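Local structure of beta-galactosidase (Trichoderma reesei, 3OG2) at residues Ile884-Ala888 and Trp955-Leu960; Pro903-Asp909 and Gly972-Lys978. The protein probably catalyses the hydrolysis of terminal non-reducing beta-D-galactose residues in beta-D-galactosides, as a glycoside hydrolase of family 35. All coordinates share one frame; numbering follows the deposited sequence.

Contact 1: Ile884-Ala888 and Trp955-Leu960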
# COMPACT_ATOMS: atom_id res chain seq x y z
N ILE A 884 16.98 24.18 -17.17
CA ILE A 884 16.20 23.78 -15.99
C ILE A 884 15.81 25.04 -15.25
O ILE A 884 16.69 25.85 -14.88
CB ILE A 884 16.96 22.81 -15.04
CG1 ILE A 884 17.57 21.64 -15.81
CG2 ILE A 884 16.00 22.35 -13.93
CD1 ILE A 884 18.34 20.66 -14.96
N ALA A 885 14.51 25.22 -15.02
CA ALA A 885 14.04 26.37 -14.26
C ALA A 885 13.21 25.89 -13.08
O ALA A 885 12.64 24.82 -13.15
CB ALA A 885 13.10 27.23 -15.10
N PHE A 886 13.15 26.65 -12.02
CA PHE A 886 12.29 26.28 -10.92
C PHE A 886 11.29 27.42 -10.68
O PHE A 886 11.68 28.59 -10.70
CB PHE A 886 13.15 26.03 -9.66
CG PHE A 886 12.28 25.76 -8.44
CD1 PHE A 886 11.49 24.62 -8.37
CD2 PHE A 886 12.28 26.64 -7.37
CE1 PHE A 886 10.71 24.37 -7.25
CE2 PHE A 886 11.47 26.40 -6.26
CZ PHE A 886 10.67 25.25 -6.18
N TYR A 887 10.06 27.03 -10.46
CA TYR A 887 8.94 27.93 -10.29
C TYR A 887 8.32 27.75 -8.92
O TYR A 887 8.07 26.62 -8.50
CB TYR A 887 7.89 27.66 -11.34
CG TYR A 887 8.39 27.85 -12.77
CD1 TYR A 887 8.93 26.82 -13.52
CD2 TYR A 887 8.31 29.13 -13.33
CE1 TYR A 887 9.37 27.05 -14.80
CE2 TYR A 887 8.75 29.36 -14.62
CZ TYR A 887 9.27 28.31 -15.37
OH TYR A 887 9.73 28.48 -16.65
N ALA A 888 8.03 28.84 -8.23
CA ALA A 888 7.42 28.76 -6.91
C ALA A 888 6.22 29.71 -6.82
O ALA A 888 6.26 30.80 -7.39
CB ALA A 888 8.38 29.11 -5.78
N TRP A 955 3.15 26.61 -0.11
CA TRP A 955 4.13 26.95 -1.17
C TRP A 955 4.17 25.78 -2.11
O TRP A 955 4.38 24.63 -1.63
CB TRP A 955 5.49 27.18 -0.49
CG TRP A 955 5.43 28.64 -0.04
CD1 TRP A 955 5.06 29.05 1.23
CD2 TRP A 955 5.68 29.80 -0.84
NE1 TRP A 955 5.11 30.42 1.24
CE2 TRP A 955 5.48 30.91 0.01
CE3 TRP A 955 6.06 30.05 -2.16
CZ2 TRP A 955 5.66 32.23 -0.45
CZ3 TRP A 955 6.24 31.36 -2.62
CH2 TRP A 955 6.04 32.45 -1.75
N ILE A 956 3.97 26.02 -3.39
CA ILE A 956 3.99 25.01 -4.44
C ILE A 956 5.15 25.27 -5.39
O ILE A 956 5.37 26.40 -5.82
CB ILE A 956 2.67 24.98 -5.23
CG1 ILE A 956 1.47 24.48 -4.43
CG2 ILE A 956 2.84 24.16 -6.51
CD1 ILE A 956 1.65 23.09 -3.86
N GLY A 957 5.89 24.21 -5.71
CA GLY A 957 7.07 24.34 -6.53
C GLY A 957 6.98 23.43 -7.71
O GLY A 957 6.52 22.28 -7.60
N VAL A 958 7.43 23.90 -8.87
CA VAL A 958 7.52 23.07 -10.05
C VAL A 958 8.90 23.30 -10.69
O VAL A 958 9.21 24.42 -11.12
CB VAL A 958 6.42 23.41 -11.06
CG1 VAL A 958 6.55 22.56 -12.33
CG2 VAL A 958 5.05 23.26 -10.44
N ALA A 959 9.71 22.24 -10.77
CA ALA A 959 10.95 22.27 -11.54
C ALA A 959 10.60 21.84 -12.95
O ALA A 959 9.84 20.92 -13.11
CB ALA A 959 12.03 21.36 -10.93
N LEU A 960 11.20 22.53 -13.91
CA LEU A 960 10.96 22.23 -15.33
C LEU A 960 12.31 22.03 -15.98
O LEU A 960 13.09 22.98 -16.07
CB LEU A 960 10.20 23.42 -15.96
CG LEU A 960 10.04 23.36 -17.48
CD1 LEU A 960 9.18 22.16 -17.82
CD2 LEU A 960 9.45 24.66 -17.99

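Contact 2: Pro903-Asp909 and Gly972-Lys978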
# COMPACT_ATOMS: atom_id res chain seq x y z
N PRO A 903 -10.15 15.35 -0.91
CA PRO A 903 -8.87 15.01 -1.55
C PRO A 903 -8.48 15.97 -2.67
O PRO A 903 -9.29 16.27 -3.53
CB PRO A 903 -9.13 13.61 -2.10
CG PRO A 903 -10.23 13.07 -1.24
CD PRO A 903 -11.14 14.26 -1.00
N LEU A 904 -7.21 16.42 -2.62
CA LEU A 904 -6.69 17.35 -3.63
C LEU A 904 -5.55 16.74 -4.41
O LEU A 904 -4.76 15.95 -3.84
CB LEU A 904 -6.17 18.63 -2.96
CG LEU A 904 -7.32 19.49 -2.37
CD1 LEU A 904 -6.68 20.72 -1.69
CD2 LEU A 904 -8.34 19.90 -3.41
N SER A 905 -5.42 17.10 -5.69
CA SER A 905 -4.31 16.57 -6.47
C SER A 905 -3.92 17.59 -7.50
O SER A 905 -4.72 18.49 -7.82
CB SER A 905 -4.71 15.29 -7.23
OG SER A 905 -5.92 15.55 -7.91
N PHE A 906 -2.72 17.50 -7.97
CA PHE A 906 -2.16 18.39 -8.98
C PHE A 906 -2.14 17.67 -10.31
O PHE A 906 -1.59 16.59 -10.38
CB PHE A 906 -0.75 18.86 -8.62
CG PHE A 906 -0.73 19.73 -7.38
CD1 PHE A 906 -0.76 19.14 -6.13
CD2 PHE A 906 -0.68 21.10 -7.51
CE1 PHE A 906 -0.78 19.95 -4.99
CE2 PHE A 906 -0.71 21.90 -6.36
CZ PHE A 906 -0.74 21.32 -5.12
N VAL A 907 -2.74 18.29 -11.35
CA VAL A 907 -2.88 17.56 -12.62
C VAL A 907 -2.14 18.27 -13.74
O VAL A 907 -2.46 19.46 -14.00
CB VAL A 907 -4.35 17.39 -13.06
CG1 VAL A 907 -4.49 16.65 -14.38
CG2 VAL A 907 -5.07 16.61 -11.96
N PHE A 908 -1.23 17.59 -14.40
CA PHE A 908 -0.52 18.10 -15.55
C PHE A 908 -1.31 17.68 -16.81
O PHE A 908 -1.71 16.52 -16.93
CB PHE A 908 0.86 17.42 -15.61
CG PHE A 908 1.87 17.93 -14.58
CD1 PHE A 908 1.80 17.55 -13.24
CD2 PHE A 908 2.90 18.79 -14.89
CE1 PHE A 908 2.73 18.02 -12.29
CE2 PHE A 908 3.84 19.25 -14.01
CZ PHE A 908 3.76 18.85 -12.69
N ASP A 909 -1.43 18.64 -17.73
CA ASP A 909 -2.04 18.35 -19.04
C ASP A 909 -1.01 17.75 -19.98
O ASP A 909 0.07 18.34 -20.14
CB ASP A 909 -2.60 19.66 -19.59
CG ASP A 909 -3.42 19.67 -20.84
OD1 ASP A 909 -3.62 18.59 -21.41
OD2 ASP A 909 -3.89 20.76 -21.27
N GLY A 972 -0.63 22.64 -19.13
CA GLY A 972 -1.74 23.01 -18.25
C GLY A 972 -1.41 22.37 -16.91
O GLY A 972 -0.77 21.31 -16.85
N LEU A 973 -1.82 23.05 -15.84
CA LEU A 973 -1.54 22.57 -14.49
C LEU A 973 -2.70 23.04 -13.62
O LEU A 973 -3.00 24.24 -13.61
CB LEU A 973 -0.21 23.13 -14.00
CG LEU A 973 0.20 22.70 -12.59
CD1 LEU A 973 0.44 21.20 -12.57
CD2 LEU A 973 1.42 23.50 -12.18
N ALA A 974 -3.42 22.11 -12.97
CA ALA A 974 -4.61 22.48 -12.27
C ALA A 974 -4.68 21.71 -10.96
O ALA A 974 -4.16 20.61 -10.85
CB ALA A 974 -5.82 22.18 -13.15
N LEU A 975 -5.32 22.30 -9.99
CA LEU A 975 -5.66 21.63 -8.75
C LEU A 975 -7.00 20.97 -8.94
O LEU A 975 -7.93 21.68 -9.35
CB LEU A 975 -5.58 22.74 -7.70
CG LEU A 975 -5.70 22.38 -6.26
CD1 LEU A 975 -4.49 21.52 -5.88
CD2 LEU A 975 -5.82 23.64 -5.41
N LYS A 976 -7.12 19.71 -8.66
CA LYS A 976 -8.39 18.97 -8.76
C LYS A 976 -8.83 18.50 -7.39
O LYS A 976 -8.03 18.08 -6.54
CB LYS A 976 -8.26 17.77 -9.73
CG LYS A 976 -7.91 18.35 -11.10
CD LYS A 976 -9.03 19.20 -11.69
CE LYS A 976 -8.84 19.41 -13.17
NZ LYS A 976 -10.09 19.77 -13.89
N SER A 977 -10.14 18.55 -7.16
CA SER A 977 -10.71 18.05 -5.92
C SER A 977 -11.65 16.86 -6.24
O SER A 977 -12.27 16.82 -7.30
CB SER A 977 -11.47 19.10 -5.14
OG SER A 977 -12.56 19.59 -5.95
N LYS A 978 -11.72 15.92 -5.30
CA LYS A 978 -12.74 14.86 -5.40
C LYS A 978 -13.95 15.35 -4.63
O LYS A 978 -13.90 16.35 -3.91
CB LYS A 978 -12.17 13.57 -4.87
CG LYS A 978 -10.87 13.14 -5.54
CD LYS A 978 -11.03 12.81 -7.00
CE LYS A 978 -9.64 12.69 -7.67
NZ LYS A 978 -9.80 12.27 -9.09

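Contact 1: Ile884-Ala888 and Trp955-Leu960
Ala885 and Tyr887 pair with Leu960 and Val958 across two antiparallel strands, whose segment axes approach to 4.6 Å at 167°, through four backbone hydrogen bonds, two per pair. Two non-hydrogen-bonded pairs, Phe886 with Ala959 and Ala888 with Gly957, alternate with these. The carbonyl of Val958 meets more than its N-H donor: Tyr887 N is tilted out of the carbonyl plane, and Tyr887 CD1 comes to 3.4 Å from Val958 O with that oxygen at the ring edge. Tyr887 CG lies beside its own backbone N (chi1 -61°), which lays the ring along the sheet, so that farther out CE1 reaches Leu960 CB at 3.9 Å, again edge-on. Leu960 CD2 continues the contact toward the phenol oxygen.

Phe886 works on the other face. Its CG stands anti to the backbone N (chi1 175°), carrying the ring across to the partner strand, where CE1 and CZ each lie 3.7 Å from Gly957 CA, approached obliquely. The absence of a side chain at Gly957 makes room for this: a CB there would fall 2.7 Å from Phe886 CZ. Ala959 is similarly small, its CB 4.2 Å from Phe886 CD1.

These strands are neighbours in a five-stranded antiparallel sheet of an all-beta domain in the galactose-binding-like clan, consistent with a jelly-roll sandwich; strand 663-666 flanks 884-888, through backbone bonds such as Phe886 with Val665, and strand 917-923 flanks 955-960. Phe847 of helix 846-850 stacks with the Phe886 ring, while the Tyr887 ring meets Pro875 and Ile879 from loops. At the end of the pairing Trp955 turns its CE3 edge toward Ala888 CB, a looser 4.4 Å approach, and its backbone N-H is taken by Asn924 OD1.

Contact 2: Pro903-Asp909 and Gly972-Lys978
Phe906 and Phe908 each receive a leucine methyl over one ring face, in CH-pi contacts. Leu973 CD1 stands 3.8 Å from the Phe908 centroid and only 6° off the ring normal, practically over the centre; Leu975 CD1 lies 3.9 Å from the Phe906 centroid, displaced toward the rim and nearest CE2 and CZ. In both pairs the side chains run side by side in the same direction. Leu973 CG is anti to its backbone N (chi1 180°), which leans the methyl across toward the phenylalanine strand. Replacing Phe908 by an alanine would probably leave the Leu973 methyl without its aromatic face and Tyr931 without its stacking partner.

Six backbone hydrogen bonds, from Lys978 N to Pro903 O at one end to Asp909 N to Gly972 O at the other, fix the antiparallel register. On the opposite face Val907 CG2 presses on Lys976 CG at 3.4 Å, tighter than usual for two carbons, and Ser905 OG packs 3.7 Å from Lys976 CB while hydrogen-bonding Glu940. Pro903 and the Lys978 side chain cross at about a right angle.

Strand 940-943 pairs with the other side of strand 900-908; Phe906, Phe908 and Leu973 face inward, onto strands 917-923 and 953-962 of the second sheet.

How the contacts relate
Contacts 1 and 2 have centres 16 Å apart and belong to two different antiparallel sheets of one all-beta region. Their segments alternate along the chain: 884-888, 903-909, 955-960, 972-978. Strand 883-894 is followed directly by strand 900-908, and strand 953-962 by strand 973-977, so the chain passes from the sheet of contact 1 to that of contact 2 twice, the interleaving expected of a beta sandwich. The sheets meet through side chains, with Val958 CG2 4.0 Å from Leu973 CD2 and Ile956, modelled in two conformers, packing near Phe906. Both contacts lie away from the galactose-binding residues; they join strands within two sheets that are distinct from the sheet of the catalytic barrel.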